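Alpha-pyrone synthesis polyketide synthase-like Pks18 (Mycobacterium tuberculosis, PDB 1TED) probably extends medium- and long-chain aliphatic acyl-CoA starters with malonyl-CoA, as a homodimeric type III polyketide synthase, yielding tri- and tetraketide alpha-pyrones. Local coordinates at residues Glu36-Gly41 and Ser351-Leu356; Arg82-Pro87 and Phe224-Ala229; Val139-Thr144 and Val199-Leu204; Gly174-Met179 and Thr382-Leu387; Ile215-Ile220 and Gly272-Leu277. All blocks are in the same frame, centred on the assembly; numbering follows the deposited sequence.

In the fold
Four of the five contacts reach the large mixed sheet of this thiolase fold. Interaction 3 pairs strands 135-142 and 196-204. Strand 226-236 of interaction 2 lies beside strand 196-204, and strand 32-41 of interaction 1 follows next. Interaction 4 reaches strand 382-390, farther across. Interactions 1 and 4, centres about 14 Å apart, join the N- and C-terminal family regions, and their segments alternate along the chain. Interaction 5, outside the sheet and centred about 25 Å from interaction 1, also joins them. Along the chain, interaction 3 closes before interaction 5 opens, both within the span of interaction 1. Interactions 2, 3 and 5 all touch one myristic acid, so contacts distant in sequence line a fatty-acyl tunnel.

Interaction 1: residues Glu36-Gly41 and Ser351-Leu356; sequences EGLATG and SLIFVL
Thr40 and Phe354 meet through a CH-pi contact: the methyl CG2 lies over one face of the ring, 20° off its normal, although the modelled separation is too short to be trusted in detail. Torsion chi1 of -84° sets this methyl opposite the backbone N and brings OG1 beside it; OG1 makes a weak hydrogen bond to Glu357. At the ring edge, in its plane, lies Gly41 O, 3.8 Å from Phe354 CZ, while Phe344 meets the same ring edge-to-face.

This is helix-on-sheet packing within the thiolase fold. Helix 351-356 crosses strand 36-41 at -115°, with axes 8.6 Å apart, and Ala39 turns its methyl to the other side of the sheet, against helix 102-125. At the upstream end of the segment, Glu36 and Gly37 both face Val232 in a classic beta bulge.

The purely apolar contact belongs to Leu38. Its CG approaches Ile353 CG2 at 4.0 Å, the two side chains running past each other in opposite directions.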
# COMPACT_ATOMS: atom_id res chain seq x y z
N GLU A 36 9.07 -16.60 11.92
CA GLU A 36 9.28 -17.14 13.25
C GLU A 36 7.99 -17.30 14.04
O GLU A 36 7.94 -18.04 15.02
CB GLU A 36 10.30 -16.26 13.97
CG GLU A 36 11.49 -16.00 13.06
CD GLU A 36 12.73 -15.47 13.75
OE1 GLU A 36 12.64 -14.40 14.39
OE2 GLU A 36 13.79 -16.11 13.64
N GLY A 37 6.95 -16.62 13.58
CA GLY A 37 5.66 -16.71 14.24
C GLY A 37 4.59 -16.64 13.18
O GLY A 37 4.74 -15.94 12.18
N LEU A 38 3.51 -17.39 13.38
CA LEU A 38 2.40 -17.42 12.43
C LEU A 38 1.09 -17.72 13.15
O LEU A 38 0.97 -18.72 13.87
CB LEU A 38 2.67 -18.49 11.37
CG LEU A 38 1.68 -18.73 10.22
CD1 LEU A 38 2.32 -19.64 9.21
CD2 LEU A 38 0.38 -19.35 10.73
N ALA A 39 0.10 -16.87 12.94
CA ALA A 39 -1.21 -17.05 13.56
C ALA A 39 -2.31 -16.89 12.52
O ALA A 39 -2.15 -16.20 11.51
CB ALA A 39 -1.41 -16.05 14.68
N THR A 40 -3.44 -17.51 12.82
CA THR A 40 -4.58 -17.51 11.93
C THR A 40 -5.87 -17.17 12.66
O THR A 40 -6.03 -17.48 13.84
CB THR A 40 -4.68 -18.90 11.29
OG1 THR A 40 -3.80 -18.97 10.15
CG2 THR A 40 -6.10 -19.21 10.91
N GLY A 41 -6.80 -16.53 11.96
CA GLY A 41 -8.05 -16.17 12.60
C GLY A 41 -9.15 -15.68 11.69
O GLY A 41 -8.90 -15.13 10.61
N SER A 351 -5.66 -16.31 2.66
CA SER A 351 -5.66 -17.74 2.35
C SER A 351 -4.33 -18.44 2.23
O SER A 351 -4.15 -19.55 2.73
CB SER A 351 -6.50 -17.98 1.10
OG SER A 351 -7.83 -17.56 1.33
N LEU A 352 -3.38 -17.82 1.56
CA LEU A 352 -2.08 -18.44 1.41
C LEU A 352 -1.48 -18.75 2.79
O LEU A 352 -0.88 -19.79 2.98
CB LEU A 352 -1.16 -17.50 0.61
CG LEU A 352 -0.04 -18.12 -0.21
CD1 LEU A 352 -0.56 -19.31 -1.00
CD2 LEU A 352 0.55 -17.06 -1.15
N ILE A 353 -1.69 -17.86 3.75
CA ILE A 353 -1.12 -18.10 5.08
C ILE A 353 -1.85 -19.19 5.87
O ILE A 353 -1.24 -19.88 6.69
CB ILE A 353 -1.03 -16.77 5.89
CG1 ILE A 353 -0.07 -15.82 5.17
CG2 ILE A 353 -0.51 -17.03 7.29
CD1 ILE A 353 -0.08 -14.41 5.70
N PHE A 354 -3.15 -19.37 5.62
CA PHE A 354 -3.91 -20.43 6.28
C PHE A 354 -3.33 -21.74 5.75
O PHE A 354 -3.20 -22.72 6.47
CB PHE A 354 -5.39 -20.37 5.91
CG PHE A 354 -6.23 -19.61 6.88
CD1 PHE A 354 -5.93 -18.29 7.20
CD2 PHE A 354 -7.38 -20.18 7.42
CE1 PHE A 354 -6.76 -17.55 8.05
CE2 PHE A 354 -8.22 -19.45 8.26
CZ PHE A 354 -7.91 -18.13 8.58
N VAL A 355 -3.00 -21.73 4.46
CA VAL A 355 -2.43 -22.89 3.80
C VAL A 355 -1.10 -23.30 4.40
O VAL A 355 -0.86 -24.48 4.66
CB VAL A 355 -2.26 -22.62 2.30
CG1 VAL A 355 -1.41 -23.71 1.66
CG2 VAL A 355 -3.63 -22.57 1.65
N LEU A 356 -0.23 -22.32 4.61
CA LEU A 356 1.10 -22.53 5.16
C LEU A 356 1.01 -23.11 6.58
O LEU A 356 1.76 -24.02 6.92
CB LEU A 356 1.87 -21.20 5.13
CG LEU A 356 3.38 -21.08 5.38
CD1 LEU A 356 3.64 -21.19 6.86
CD2 LEU A 356 4.16 -22.16 4.63

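Interaction 2: residues Arg82-Pro87 and Phe224-Ala229; sequences RMAVDP and FGDGCA. With MYR (myristic acid), chain E.
Asp226 hydrogen-bonds to the backbone of both Arg82 and Ala84 in a loop-to-strand contact, between the loop 82-87 and the segment leading into strand 226-236 of the thiolase-fold sheet, close to the acyl tunnel. One residue supplies both halves of the grip. Its backbone N donates to Arg82 O at 2.9 Å, while its carboxylate accepts from the chain two residues further on: Ala84 N reaches Asp226 OD2 at 3.0 Å with a nearly straight N-H...O angle of 178°.

That donor does not lie in the carboxylate plane but arrives 38° above it. With chi1 at -67°, Asp226 holds CG beside its own backbone N, which brings the carboxylate up against Met83 CA. The same OD2 is also hydrogen-bonded to Ser206 OG, so two partners fix the buried acid and would tend to stabilise its charged form.

Residues 82-87 and Phe224 also present apolar atoms to the bound myristic acid. Met83, extended beyond CG, brings CE within 3.3 Å of the ligand's O1. Pro87 CG closes on C2 at 3.4 Å. Further down the chain, Phe224 CB packs on C5 and C6. The Phe224 side chain is about 6 Å from that of Cys175, the probable nucleophile, and the ring turns its edge rather than its face to the ligand: CD2 stands 3.5 Å from C11, which lies in the ring plane.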
# COMPACT_ATOMS: atom_id res chain seq x y z
N ARG A 82 -16.30 -18.06 7.02
CA ARG A 82 -16.61 -17.17 8.13
C ARG A 82 -16.93 -15.75 7.71
O ARG A 82 -16.37 -15.24 6.74
CB ARG A 82 -15.43 -17.15 9.11
CG ARG A 82 -14.92 -18.53 9.48
CD ARG A 82 -16.03 -19.44 9.98
NE ARG A 82 -15.49 -20.58 10.70
CZ ARG A 82 -15.25 -20.60 12.01
NH1 ARG A 82 -15.50 -19.53 12.76
NH2 ARG A 82 -14.73 -21.68 12.57
N MET A 83 -17.83 -15.11 8.45
CA MET A 83 -18.22 -13.75 8.13
C MET A 83 -18.44 -12.88 9.36
O MET A 83 -19.14 -13.27 10.30
CB MET A 83 -19.47 -13.78 7.26
CG MET A 83 -19.26 -14.55 5.96
SD MET A 83 -20.70 -14.53 4.90
CE MET A 83 -20.26 -15.83 3.70
N ALA A 84 -17.83 -11.70 9.34
CA ALA A 84 -17.93 -10.74 10.43
C ALA A 84 -19.36 -10.24 10.50
O ALA A 84 -19.90 -9.97 11.58
CB ALA A 84 -16.99 -9.57 10.19
N VAL A 85 -19.96 -10.14 9.32
CA VAL A 85 -21.33 -9.67 9.16
C VAL A 85 -22.17 -10.72 8.44
O VAL A 85 -21.66 -11.49 7.63
CB VAL A 85 -21.33 -8.34 8.35
CG1 VAL A 85 -22.57 -8.22 7.50
CG2 VAL A 85 -21.22 -7.16 9.31
N ASP A 86 -23.47 -10.76 8.75
CA ASP A 86 -24.39 -11.69 8.11
C ASP A 86 -25.09 -10.89 7.03
O ASP A 86 -26.11 -10.25 7.29
CB ASP A 86 -25.43 -12.19 9.11
CG ASP A 86 -26.29 -13.31 8.55
OD1 ASP A 86 -26.63 -13.26 7.35
OD2 ASP A 86 -26.63 -14.24 9.31
N PRO A 87 -24.57 -10.93 5.79
CA PRO A 87 -25.16 -10.19 4.67
C PRO A 87 -26.68 -10.31 4.49
O PRO A 87 -27.35 -9.35 4.09
CB PRO A 87 -24.37 -10.71 3.47
CG PRO A 87 -24.03 -12.12 3.88
CD PRO A 87 -23.59 -11.92 5.31
N PHE A 224 -16.15 -15.75 -1.91
CA PHE A 224 -15.43 -14.93 -0.95
C PHE A 224 -15.85 -15.02 0.52
O PHE A 224 -17.03 -15.03 0.85
CB PHE A 224 -15.44 -13.48 -1.44
CG PHE A 224 -14.73 -13.28 -2.76
CD1 PHE A 224 -14.34 -14.37 -3.54
CD2 PHE A 224 -14.44 -12.00 -3.22
CE1 PHE A 224 -13.67 -14.19 -4.76
CE2 PHE A 224 -13.76 -11.81 -4.44
CZ PHE A 224 -13.38 -12.90 -5.21
N GLY A 225 -14.84 -15.09 1.39
CA GLY A 225 -15.08 -15.19 2.82
C GLY A 225 -14.22 -14.20 3.61
O GLY A 225 -13.50 -13.39 3.02
N ASP A 226 -14.30 -14.28 4.94
CA ASP A 226 -13.57 -13.37 5.82
C ASP A 226 -12.44 -14.06 6.60
O ASP A 226 -12.58 -15.20 7.03
CB ASP A 226 -14.54 -12.72 6.83
CG ASP A 226 -15.54 -11.77 6.17
OD1 ASP A 226 -15.67 -11.78 4.93
OD2 ASP A 226 -16.20 -11.01 6.92
N GLY A 227 -11.33 -13.36 6.80
CA GLY A 227 -10.24 -13.98 7.53
C GLY A 227 -9.10 -13.05 7.85
O GLY A 227 -9.03 -11.93 7.34
N CYS A 228 -8.21 -13.51 8.72
CA CYS A 228 -7.06 -12.71 9.10
C CYS A 228 -5.87 -13.62 9.36
O CYS A 228 -6.02 -14.76 9.79
CB CYS A 228 -7.38 -11.90 10.36
SG CYS A 228 -6.05 -10.78 10.88
N ALA A 229 -4.67 -13.11 9.09
CA ALA A 229 -3.46 -13.87 9.31
C ALA A 229 -2.31 -12.91 9.55
O ALA A 229 -2.30 -11.80 9.02
CB ALA A 229 -3.16 -14.78 8.12
C1 MYR E . -22.81 -14.27 1.04
O1 MYR E . -22.98 -15.15 1.87
O2 MYR E . -23.34 -14.36 -0.06
C2 MYR E . -21.94 -13.05 1.38
C3 MYR E . -20.65 -13.05 0.55
C4 MYR E . -19.77 -11.85 0.91
C5 MYR E . -18.50 -11.82 0.05
C6 MYR E . -18.79 -11.59 -1.43
C7 MYR E . -19.32 -10.18 -1.72
C8 MYR E . -18.25 -9.11 -1.49
C9 MYR E . -17.07 -9.27 -2.45
C10 MYR E . -15.96 -8.28 -2.10
C11 MYR E . -14.74 -8.48 -3.02
C12 MYR E . -13.61 -7.53 -2.64
C13 MYR E . -12.38 -7.80 -3.51
C14 MYR E . -11.22 -6.88 -3.13

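Interaction 3: residues Val139-Thr144 and Val199-Leu204; sequences VLATST and VVCIEL. With MYR (myristic acid), chain E.
Leu140 and Val200 form the apolar centre of this pair of parallel strands: CD2 of the leucine leans across to CG1 of the valine at 3.6 Å, and also reaches Ile202 CG2. The opposite face carries Val139 against Val199 and the Ala141 methyl against Cys201 SG. Between the faces run regular backbone bonds, among them Val200 N to Val139 O at 2.7 Å.

Past the end of strand 139-142 the contact turns polar, centred on Glu203 OE2. Ser143 N meets its syn lone pair at 2.6 Å, and Thr144 OG1 donates from the anti side at 3.1 Å, 25° out of the carboxylate plane. With chi1 at 50°, Thr144 OG1 sits between its backbone N and carbonyl carbon, where it also accepts from Leu204 N at 2.9 Å. Glu203 OE1 bonds to Ser349 OG, and Thr144 CG2 faces C12 of the myristic acid.

Helix 102-125 packs on the Val200 and Ile202 side. Helix 177-191, on the Val139 and Val199 side, bridges strand 135-142 in a beta-alpha-beta crossover from strand 166-171 to strand 196-204.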
# COMPACT_ATOMS: atom_id res chain seq x y z
N VAL A 139 3.50 -4.33 8.47
CA VAL A 139 2.93 -4.24 7.12
C VAL A 139 1.50 -4.74 7.17
O VAL A 139 1.21 -5.85 7.62
CB VAL A 139 3.74 -5.07 6.09
CG1 VAL A 139 3.16 -4.87 4.69
CG2 VAL A 139 5.19 -4.65 6.12
N LEU A 140 0.59 -3.90 6.70
CA LEU A 140 -0.82 -4.25 6.70
C LEU A 140 -1.35 -4.31 5.27
O LEU A 140 -1.23 -3.34 4.51
CB LEU A 140 -1.59 -3.20 7.51
CG LEU A 140 -3.05 -3.43 7.90
CD1 LEU A 140 -3.94 -3.29 6.67
CD2 LEU A 140 -3.20 -4.79 8.58
N ALA A 141 -1.91 -5.45 4.90
CA ALA A 141 -2.47 -5.62 3.56
C ALA A 141 -3.97 -5.91 3.60
O ALA A 141 -4.45 -6.64 4.48
CB ALA A 141 -1.75 -6.74 2.83
N THR A 142 -4.69 -5.33 2.64
CA THR A 142 -6.13 -5.52 2.51
C THR A 142 -6.58 -5.01 1.15
O THR A 142 -5.90 -4.19 0.54
CB THR A 142 -6.94 -4.70 3.55
OG1 THR A 142 -6.30 -4.78 4.83
CG2 THR A 142 -8.36 -5.23 3.66
N SER A 143 -7.73 -5.48 0.71
CA SER A 143 -8.33 -5.04 -0.54
C SER A 143 -9.83 -4.88 -0.31
O SER A 143 -10.59 -4.69 -1.25
CB SER A 143 -8.06 -6.06 -1.66
OG SER A 143 -6.70 -6.03 -2.04
N THR A 144 -10.23 -4.94 0.96
CA THR A 144 -11.65 -4.83 1.32
C THR A 144 -11.99 -3.75 2.35
O THR A 144 -13.10 -3.73 2.88
CB THR A 144 -12.17 -6.19 1.87
OG1 THR A 144 -11.28 -6.67 2.89
CG2 THR A 144 -12.28 -7.23 0.75
N VAL A 199 3.68 -8.75 9.93
CA VAL A 199 2.87 -8.69 8.71
C VAL A 199 1.45 -9.10 9.04
O VAL A 199 1.21 -10.13 9.67
CB VAL A 199 3.45 -9.60 7.60
CG1 VAL A 199 2.55 -9.57 6.38
CG2 VAL A 199 4.82 -9.12 7.21
N VAL A 200 0.49 -8.29 8.61
CA VAL A 200 -0.91 -8.57 8.90
C VAL A 200 -1.78 -8.43 7.66
O VAL A 200 -1.82 -7.38 7.02
CB VAL A 200 -1.43 -7.62 10.03
CG1 VAL A 200 -2.88 -7.90 10.34
CG2 VAL A 200 -0.59 -7.80 11.29
N CYS A 201 -2.46 -9.52 7.32
CA CYS A 201 -3.37 -9.54 6.19
C CYS A 201 -4.76 -9.71 6.80
O CYS A 201 -5.01 -10.65 7.55
CB CYS A 201 -3.03 -10.69 5.25
SG CYS A 201 -1.33 -10.64 4.60
N ILE A 202 -5.66 -8.79 6.49
CA ILE A 202 -7.01 -8.82 7.03
C ILE A 202 -7.99 -8.62 5.89
O ILE A 202 -7.92 -7.64 5.15
CB ILE A 202 -7.20 -7.70 8.10
CG1 ILE A 202 -8.66 -7.61 8.54
CG2 ILE A 202 -6.71 -6.37 7.54
CD1 ILE A 202 -9.07 -8.67 9.54
N GLU A 203 -8.90 -9.56 5.73
CA GLU A 203 -9.83 -9.46 4.62
C GLU A 203 -11.26 -9.68 5.09
O GLU A 203 -11.60 -10.72 5.64
CB GLU A 203 -9.42 -10.47 3.55
CG GLU A 203 -9.37 -9.90 2.13
CD GLU A 203 -8.27 -8.86 1.89
OE1 GLU A 203 -7.08 -9.23 1.92
OE2 GLU A 203 -8.61 -7.69 1.67
N LEU A 204 -12.08 -8.65 4.88
CA LEU A 204 -13.48 -8.68 5.27
C LEU A 204 -14.40 -8.47 4.08
O LEU A 204 -14.89 -7.36 3.84
CB LEU A 204 -13.75 -7.60 6.32
CG LEU A 204 -13.65 -8.02 7.78
CD1 LEU A 204 -12.41 -8.84 8.00
CD2 LEU A 204 -13.67 -6.77 8.66
C1 MYR E . -22.81 -14.27 1.04
O1 MYR E . -22.98 -15.15 1.87
O2 MYR E . -23.34 -14.36 -0.06
C2 MYR E . -21.94 -13.05 1.38
C3 MYR E . -20.65 -13.05 0.55
C4 MYR E . -19.77 -11.85 0.91
C5 MYR E . -18.50 -11.82 0.05
C6 MYR E . -18.79 -11.59 -1.43
C7 MYR E . -19.32 -10.18 -1.72
C8 MYR E . -18.25 -9.11 -1.49
C9 MYR E . -17.07 -9.27 -2.45
C10 MYR E . -15.96 -8.28 -2.10
C11 MYR E . -14.74 -8.48 -3.02
C12 MYR E . -13.61 -7.53 -2.64
C13 MYR E . -12.38 -7.80 -3.51
C14 MYR E . -11.22 -6.88 -3.13
O HOH W 1 -5.57 -7.84 -0.61

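Interaction 4: residues Gly174-Met179 and Thr382-Leu387; sequences GCAAAM and TVEGML
Met179 and Glu384 meet through the stems of their side chains, not their polar or sulfur ends. CB of the methionine sits 3.3 Å from CG of the glutamate, while the methyl of Ala176 comes to 3.4 Å from Glu384 CB. The acid's aliphatic part thus meets two residues, Ala176 just before helix 177-191 and Met179 in its first turn. A bend at chi2 (69°) turns its carboxylate away from this apolar ground, and OE2 is hydrogen-bonded to Ser254 OG on the neighbouring strand.

The rest of the Met179 side chain runs along strand 382-387. Folded at chi2 (-61°) and again at chi3, it places Met179 SD over the backbone of the glycine, 3.8 Å from Gly385 C. Beyond the glycine stands Met386, extended past CG; the two methionine chains cross at about a right angle, with Met179 SD 4.1 Å from Met386 CG. No hydrogen bond joins the segments; the contact is van der Waals packing.

This fits the thiolase fold, where a buried helix begins just after the nucleophile, here probably Cys175. Helix 177-191 packs against strand 382-390 on this side and against strands 135-142 and 196-204 on another, with Ser349, Leu352 and Ile353 of helix 349-361 alongside, so that both buried helices lie between the N- and C-terminal parts of the sheet.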
# COMPACT_ATOMS: atom_id res chain seq x y z
N GLY A 174 -4.73 -7.42 -4.12
CA GLY A 174 -5.52 -8.64 -4.09
C GLY A 174 -5.13 -9.90 -3.34
O GLY A 174 -4.56 -9.86 -2.25
N CYS A 175 -5.46 -11.03 -3.95
CA CYS A 175 -5.22 -12.35 -3.39
C CYS A 175 -3.76 -12.69 -3.16
O CYS A 175 -3.45 -13.57 -2.36
CB CYS A 175 -5.86 -13.43 -4.28
SG CYS A 175 -7.67 -13.32 -4.46
N ALA A 176 -2.86 -11.98 -3.84
CA ALA A 176 -1.43 -12.25 -3.69
C ALA A 176 -0.69 -11.25 -2.79
O ALA A 176 0.54 -11.28 -2.71
CB ALA A 176 -0.76 -12.29 -5.08
N ALA A 177 -1.43 -10.40 -2.09
CA ALA A 177 -0.83 -9.37 -1.24
C ALA A 177 0.05 -9.86 -0.08
O ALA A 177 0.93 -9.14 0.40
CB ALA A 177 -1.91 -8.43 -0.72
N ALA A 178 -0.18 -11.08 0.39
CA ALA A 178 0.63 -11.59 1.48
C ALA A 178 2.07 -11.68 1.01
O ALA A 178 2.99 -11.48 1.80
CB ALA A 178 0.14 -12.96 1.93
N MET A 179 2.27 -11.97 -0.27
CA MET A 179 3.62 -12.06 -0.84
C MET A 179 4.32 -10.70 -0.97
O MET A 179 5.51 -10.59 -0.68
CB MET A 179 3.59 -12.75 -2.21
CG MET A 179 3.22 -14.23 -2.17
SD MET A 179 4.37 -15.23 -1.20
CE MET A 179 3.59 -15.25 0.40
N THR A 382 -0.53 -11.03 -11.98
CA THR A 382 0.86 -11.13 -11.61
C THR A 382 0.92 -12.40 -10.80
O THR A 382 0.04 -12.64 -9.97
CB THR A 382 1.26 -9.95 -10.70
OG1 THR A 382 0.94 -8.72 -11.35
CG2 THR A 382 2.75 -10.00 -10.35
N VAL A 383 1.92 -13.23 -11.04
CA VAL A 383 2.07 -14.43 -10.26
C VAL A 383 3.00 -14.01 -9.14
O VAL A 383 4.12 -13.53 -9.38
CB VAL A 383 2.73 -15.58 -11.03
CG1 VAL A 383 2.84 -16.79 -10.12
CG2 VAL A 383 1.91 -15.91 -12.28
N GLU A 384 2.52 -14.16 -7.91
CA GLU A 384 3.29 -13.77 -6.74
C GLU A 384 3.55 -15.03 -5.93
O GLU A 384 2.64 -15.81 -5.69
CB GLU A 384 2.46 -12.76 -5.93
CG GLU A 384 3.25 -11.63 -5.34
CD GLU A 384 3.77 -10.67 -6.38
OE1 GLU A 384 2.99 -9.79 -6.83
OE2 GLU A 384 4.95 -10.80 -6.76
N GLY A 385 4.80 -15.23 -5.52
CA GLY A 385 5.10 -16.42 -4.75
C GLY A 385 6.46 -16.46 -4.09
O GLY A 385 7.20 -15.46 -4.08
N MET A 386 6.80 -17.62 -3.53
CA MET A 386 8.08 -17.80 -2.85
C MET A 386 8.47 -19.27 -2.76
O MET A 386 7.62 -20.15 -2.81
CB MET A 386 7.99 -17.23 -1.42
CG MET A 386 7.22 -18.13 -0.44
SD MET A 386 7.36 -17.64 1.32
CE MET A 386 5.88 -18.30 2.01
N LEU A 387 9.77 -19.51 -2.64
CA LEU A 387 10.31 -20.86 -2.44
C LEU A 387 10.57 -20.86 -0.94
O LEU A 387 11.08 -19.86 -0.41
CB LEU A 387 11.63 -21.06 -3.20
CG LEU A 387 12.39 -22.37 -2.85
CD1 LEU A 387 11.58 -23.58 -3.32
CD2 LEU A 387 13.75 -22.39 -3.53

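Interaction 5: residues Ile215-Ile220 and Gly272-Leu277; sequences INDVVI and GITCEL. With MYR (myristic acid), chain E.
Thr274 OG1 and Asp217 OD1 share a water: it lies 2.8 Å from Thr274 OG1 and donates to Asp217 OD1 over a longer 3.3 Å. The water links a helix to the beta hairpin it lies across, formed by strands 264-269 and 272-277; helix 215-220 crosses strand 272-277 at 115°, with axes 8.3 Å apart. The second carboxylate oxygen of Asp217, OD2, is held by Ala212 N. Its neighbour Asn216 extends toward the hairpin, with CG opposite the backbone N (chi1 173°), and lays its amide along the backbone from Cys275 to Leu277; which amide atom faces which group is doubtful.

Apolar packing takes over one turn later. Ile220 CD1 touches Leu277 CD1 at 3.6 Å and lies equally near Cys275 O. On the outer side, Thr274 packs on Arg103 of the second subunit, placing the hairpin near the dimer interface.

Inward, Ile220, Ile273 and Cys275 line the tunnel around the myristic acid, near His221, which probably binds substrate. Ile220 turns its other branch, CG2, to myristic acid C9 at 3.6 Å; Ile273 CG2 meets the terminal carbon C14, and Cys275 CB stands 3.8 Å from C13.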
# COMPACT_ATOMS: atom_id res chain seq x y z
N ILE A 215 -23.34 -12.93 -13.29
CA ILE A 215 -22.67 -14.15 -12.84
C ILE A 215 -21.46 -13.85 -11.99
O ILE A 215 -21.27 -14.45 -10.94
CB ILE A 215 -22.10 -15.06 -14.00
CG1 ILE A 215 -22.36 -14.41 -15.35
CG2 ILE A 215 -22.64 -16.49 -13.89
CD1 ILE A 215 -21.38 -13.33 -15.67
N ASN A 216 -20.61 -12.95 -12.47
CA ASN A 216 -19.40 -12.60 -11.74
C ASN A 216 -19.71 -12.23 -10.29
O ASN A 216 -19.02 -12.66 -9.37
CB ASN A 216 -18.65 -11.45 -12.42
CG ASN A 216 -17.48 -10.95 -11.59
OD1 ASN A 216 -17.62 -10.02 -10.81
ND2 ASN A 216 -16.32 -11.58 -11.75
N ASP A 217 -20.77 -11.45 -10.11
CA ASP A 217 -21.17 -11.03 -8.77
C ASP A 217 -21.68 -12.24 -8.00
O ASP A 217 -21.29 -12.45 -6.85
CB ASP A 217 -22.26 -9.97 -8.84
CG ASP A 217 -22.25 -9.06 -7.62
OD1 ASP A 217 -21.37 -8.17 -7.56
OD2 ASP A 217 -23.11 -9.23 -6.73
N VAL A 218 -22.54 -13.04 -8.62
CA VAL A 218 -23.08 -14.23 -7.98
C VAL A 218 -21.96 -15.19 -7.61
O VAL A 218 -21.99 -15.82 -6.55
CB VAL A 218 -24.07 -14.98 -8.90
CG1 VAL A 218 -24.48 -16.30 -8.26
CG2 VAL A 218 -25.30 -14.11 -9.18
N VAL A 219 -20.97 -15.29 -8.50
CA VAL A 219 -19.82 -16.16 -8.29
C VAL A 219 -18.95 -15.69 -7.13
O VAL A 219 -18.55 -16.48 -6.28
CB VAL A 219 -18.96 -16.26 -9.58
CG1 VAL A 219 -17.62 -16.94 -9.27
CG2 VAL A 219 -19.71 -17.04 -10.65
N ILE A 220 -18.66 -14.39 -7.11
CA ILE A 220 -17.85 -13.80 -6.05
C ILE A 220 -18.54 -13.99 -4.70
O ILE A 220 -17.91 -14.35 -3.70
CB ILE A 220 -17.62 -12.29 -6.33
CG1 ILE A 220 -16.17 -12.05 -6.72
CG2 ILE A 220 -18.00 -11.45 -5.15
CD1 ILE A 220 -15.79 -12.66 -8.04
N GLY A 272 -19.95 -0.50 -2.35
CA GLY A 272 -18.94 -1.44 -1.90
C GLY A 272 -17.83 -1.75 -2.89
O GLY A 272 -17.91 -1.43 -4.08
N ILE A 273 -16.78 -2.37 -2.36
CA ILE A 273 -15.65 -2.76 -3.18
C ILE A 273 -16.07 -4.03 -3.90
O ILE A 273 -16.86 -4.82 -3.38
CB ILE A 273 -14.41 -3.04 -2.31
CG1 ILE A 273 -13.94 -1.74 -1.65
CG2 ILE A 273 -13.31 -3.65 -3.16
CD1 ILE A 273 -12.90 -1.94 -0.58
N THR A 274 -15.54 -4.23 -5.10
CA THR A 274 -15.87 -5.40 -5.88
C THR A 274 -14.65 -5.94 -6.62
O THR A 274 -13.63 -5.27 -6.73
CB THR A 274 -16.97 -5.06 -6.90
OG1 THR A 274 -17.48 -6.27 -7.46
CG2 THR A 274 -16.40 -4.18 -8.01
N CYS A 275 -14.77 -7.17 -7.10
CA CYS A 275 -13.71 -7.83 -7.86
C CYS A 275 -14.35 -8.44 -9.10
O CYS A 275 -15.31 -9.21 -9.00
CB CYS A 275 -13.05 -8.92 -7.03
SG CYS A 275 -11.94 -10.02 -7.96
N GLU A 276 -13.85 -8.08 -10.28
CA GLU A 276 -14.38 -8.62 -11.53
C GLU A 276 -13.35 -9.57 -12.14
O GLU A 276 -12.23 -9.16 -12.47
CB GLU A 276 -14.70 -7.49 -12.51
CG GLU A 276 -15.77 -6.52 -11.99
CD GLU A 276 -15.75 -5.19 -12.71
OE1 GLU A 276 -14.73 -4.89 -13.38
OE2 GLU A 276 -16.73 -4.42 -12.59
N LEU A 277 -13.73 -10.84 -12.25
CA LEU A 277 -12.87 -11.89 -12.80
C LEU A 277 -13.25 -12.23 -14.24
O LEU A 277 -14.43 -12.30 -14.59
CB LEU A 277 -12.97 -13.14 -11.93
CG LEU A 277 -12.63 -12.92 -10.45
CD1 LEU A 277 -12.95 -14.16 -9.65
CD2 LEU A 277 -11.15 -12.55 -10.33
C1 MYR E . -22.81 -14.27 1.04
O1 MYR E . -22.98 -15.15 1.87
O2 MYR E . -23.34 -14.36 -0.06
C2 MYR E . -21.94 -13.05 1.38
C3 MYR E . -20.65 -13.05 0.55
C4 MYR E . -19.77 -11.85 0.91
C5 MYR E . -18.50 -11.82 0.05
C6 MYR E . -18.79 -11.59 -1.43
C7 MYR E . -19.32 -10.18 -1.72
C8 MYR E . -18.25 -9.11 -1.49
C9 MYR E . -17.07 -9.27 -2.45
C10 MYR E . -15.96 -8.28 -2.10
C11 MYR E . -14.74 -8.48 -3.02
C12 MYR E . -13.61 -7.53 -2.64
C13 MYR E . -12.38 -7.80 -3.51
C14 MYR E . -11.22 -6.88 -3.13
O HOH W 2 -19.13 -7.12 -5.43